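Local coordinates for protein beta-agarase (PDB 6AII) that probably cleaves the beta-1,4 linkages of agarose to release neoagarobiose, as a calcium-binding catalytic domain of glycoside hydrolase family 16, at residues M27-N32 against G46-F51. Sequence-based numbering, arbitrary orientation.
With CA (calcium ion), chain B.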
loop_
_atom_site.group_PDB
_atom_site.type_symbol
_atom_site.label_atom_id
_atom_site.label_comp_id
_atom_site.label_asym_id
_atom_site.label_seq_id
_atom_site.Cartn_x
_atom_site.Cartn_y
_atom_site.Cartn_z
ATOM N N MET A 27 2.249 11.109 12.214
ATOM C CA MET A 27 1.991 10.069 11.171
ATOM C C MET A 27 1.321 8.850 11.805
ATOM O O MET A 27 1.323 7.794 11.202
ATOM C CB MET A 27 3.306 9.633 10.514
ATOM C CG MET A 27 3.938 10.681 9.607
ATOM S SD MET A 27 2.906 10.975 8.169
ATOM C CE MET A 27 3.381 9.560 7.159
ATOM N N SER A 28 0.776 8.961 13.029
ATOM C CA SER A 28 0.195 7.878 13.762
ATOM C C SER A 28 -1.234 8.236 14.173
ATOM O O SER A 28 -1.501 9.401 14.580
ATOM C CB SER A 28 1.018 7.465 15.007
ATOM O OG SER A 28 2.364 7.157 14.679
ATOM N N ASP A 29 -2.181 7.289 14.045
ATOM C CA ASP A 29 -3.588 7.562 14.310
ATOM C C ASP A 29 -4.319 6.245 14.476
ATOM O O ASP A 29 -4.116 5.356 13.610
ATOM C CB ASP A 29 -4.194 8.392 13.185
ATOM C CG ASP A 29 -5.530 9.037 13.502
ATOM O OD1 ASP A 29 -6.225 8.620 14.451
ATOM O OD2 ASP A 29 -5.805 10.064 12.814
ATOM N N ASP A 30 -5.144 6.089 15.546
ATOM C CA ASP A 30 -5.981 4.890 15.640
ATOM C C ASP A 30 -7.463 5.093 15.309
ATOM O O ASP A 30 -8.258 4.190 15.500
ATOM C CB ASP A 30 -5.759 4.190 16.977
ATOM C CG ASP A 30 -6.021 5.006 18.222
ATOM O OD1 ASP A 30 -6.409 6.178 18.115
ATOM O OD2 ASP A 30 -5.857 4.386 19.296
ATOM N N PHE A 31 -7.787 6.274 14.738
ATOM C CA PHE A 31 -9.057 6.480 14.022
ATOM C C PHE A 31 -10.316 6.184 14.859
ATOM O O PHE A 31 -11.274 5.573 14.376
ATOM C CB PHE A 31 -9.050 5.620 12.738
ATOM C CG PHE A 31 -8.032 6.109 11.758
ATOM C CD1 PHE A 31 -8.122 7.398 11.281
ATOM C CD2 PHE A 31 -6.970 5.319 11.337
ATOM C CE1 PHE A 31 -7.205 7.891 10.373
ATOM C CE2 PHE A 31 -6.056 5.807 10.426
ATOM C CZ PHE A 31 -6.171 7.090 9.948
ATOM N N ASN A 32 -10.296 6.631 16.111
ATOM C CA ASN A 32 -11.403 6.313 17.021
ATOM C C ASN A 32 -12.259 7.560 17.231
ATOM O O ASN A 32 -12.849 7.771 18.299
ATOM C CB ASN A 32 -10.880 5.644 18.291
ATOM C CG ASN A 32 -10.161 4.323 18.020
ATOM O OD1 ASN A 32 -10.498 3.528 17.109
ATOM N ND2 ASN A 32 -9.200 4.042 18.877
ATOM N N GLY A 46 -5.994 16.829 11.008
ATOM C CA GLY A 46 -4.803 17.548 10.680
ATOM C C GLY A 46 -3.700 16.690 10.062
ATOM O O GLY A 46 -2.580 17.183 9.840
ATOM N N LYS A 47 -3.992 15.424 9.712
ATOM C CA LYS A 47 -2.954 14.495 9.303
ATOM C C LYS A 47 -3.172 13.808 7.937
ATOM O O LYS A 47 -2.192 13.414 7.330
ATOM C CB LYS A 47 -2.841 13.357 10.317
ATOM C CG LYS A 47 -2.378 13.772 11.697
ATOM C CD LYS A 47 -2.358 12.643 12.711
ATOM C CE LYS A 47 -1.965 13.166 14.081
ATOM N NZ LYS A 47 -2.069 12.098 15.108
ATOM N N TRP A 48 -4.393 13.606 7.526
ATOM C CA TRP A 48 -4.706 12.700 6.398
ATOM C C TRP A 48 -5.583 13.461 5.391
ATOM O O TRP A 48 -6.786 13.662 5.642
ATOM C CB TRP A 48 -5.447 11.432 6.898
ATOM C CG TRP A 48 -4.846 10.828 8.123
ATOM C CD1 TRP A 48 -5.373 10.837 9.376
ATOM C CD2 TRP A 48 -3.559 10.199 8.232
ATOM N NE1 TRP A 48 -4.519 10.250 10.262
ATOM C CE2 TRP A 48 -3.399 9.829 9.594
ATOM C CE3 TRP A 48 -2.544 9.854 7.315
ATOM C CZ2 TRP A 48 -2.274 9.170 10.068
ATOM C CZ3 TRP A 48 -1.419 9.238 7.810
ATOM C CH2 TRP A 48 -1.297 8.877 9.161
ATOM N N LYS A 49 -5.007 13.781 4.218
ATOM C CA LYS A 49 -5.790 14.444 3.215
ATOM C C LYS A 49 -6.771 13.458 2.600
ATOM O O LYS A 49 -6.341 12.373 2.248
ATOM C CB LYS A 49 -4.937 14.992 2.069
ATOM C CG LYS A 49 -5.640 15.960 1.096
ATOM C CD LYS A 49 -4.739 16.260 -0.071
ATOM C CE LYS A 49 -5.085 17.426 -0.958
ATOM N NZ LYS A 49 -4.303 17.319 -2.221
ATOM N N ASN A 50 -8.029 13.851 2.471
ATOM C CA ASN A 50 -9.081 13.025 1.853
ATOM C C ASN A 50 -9.044 13.022 0.325
ATOM O O ASN A 50 -10.095 12.889 -0.283
ATOM C CB ASN A 50 -10.459 13.365 2.362
ATOM C CG ASN A 50 -10.929 14.779 2.063
ATOM O OD1 ASN A 50 -10.131 15.579 1.572
ATOM N ND2 ASN A 50 -12.211 15.043 2.331
ATOM N N PHE A 51 -7.881 13.093 -0.251
ATOM C CA PHE A 51 -7.754 12.967 -1.658
ATOM C C PHE A 51 -6.327 12.610 -2.031
ATOM O O PHE A 51 -5.410 12.625 -1.205
ATOM C CB PHE A 51 -8.152 14.296 -2.337
ATOM C CG PHE A 51 -8.670 14.099 -3.741
ATOM C CD1 PHE A 51 -9.920 13.519 -3.947
ATOM C CD2 PHE A 51 -7.911 14.449 -4.840
ATOM C CE1 PHE A 51 -10.388 13.288 -5.239
ATOM C CE2 PHE A 51 -8.375 14.198 -6.137
ATOM C CZ PHE A 51 -9.631 13.686 -6.328
HETATM CA CA CA B . -9.175 2.036 15.553
HETATM O O HOH W 1 -4.967 11.817 15.017
HETATM O O HOH W 2 -10.754 0.597 16.881
#
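The indole of Trp48 is met on both faces and at its edge: Phe31 CZ lies 3.6 Å above one face and Lys47 CB over the opposite one, both near the rim, while Met27 O and Asp29 OD2 sit at the edge in the ring plane. The phenyl and five-membered rings meet obliquely, planes 48° apart. Asp29 turns its carboxylate away from its own backbone nitrogen (chi1 -165°) and slides past the indole; OD2 takes the hydrogen bond from Trp48 NE1 at 2.9 Å on its anti side, and is also hydrogen-bonded to Tyr33 OH. Its other oxygen, OD1, accepts from Phe31 N at 2.8 Å, closing an Asx turn, with Asp29 CG over one face of the phenyl ring. The extended Lys47 chain carries NZ to Ser28 O, where it donates a 2.8 Å hydrogen bond nearly in line with the carbonyl (172°); a water joins NZ to Asp29 OD2, weakly on the latter side. Replacing Trp48 by a leucine would probably cost Asp29 a buried donor and leave Phe31 less firmly packed. Asp30 O and Asn32 OD1 bind calcium with Asp5, Gly74 and Asp316. The contact thus joins this loop to strand 48-49, where Lys47 and Trp48 form a classic beta bulge against strand 43-44; Trp48 also touches strands 97-110, 312-325 and 75-79.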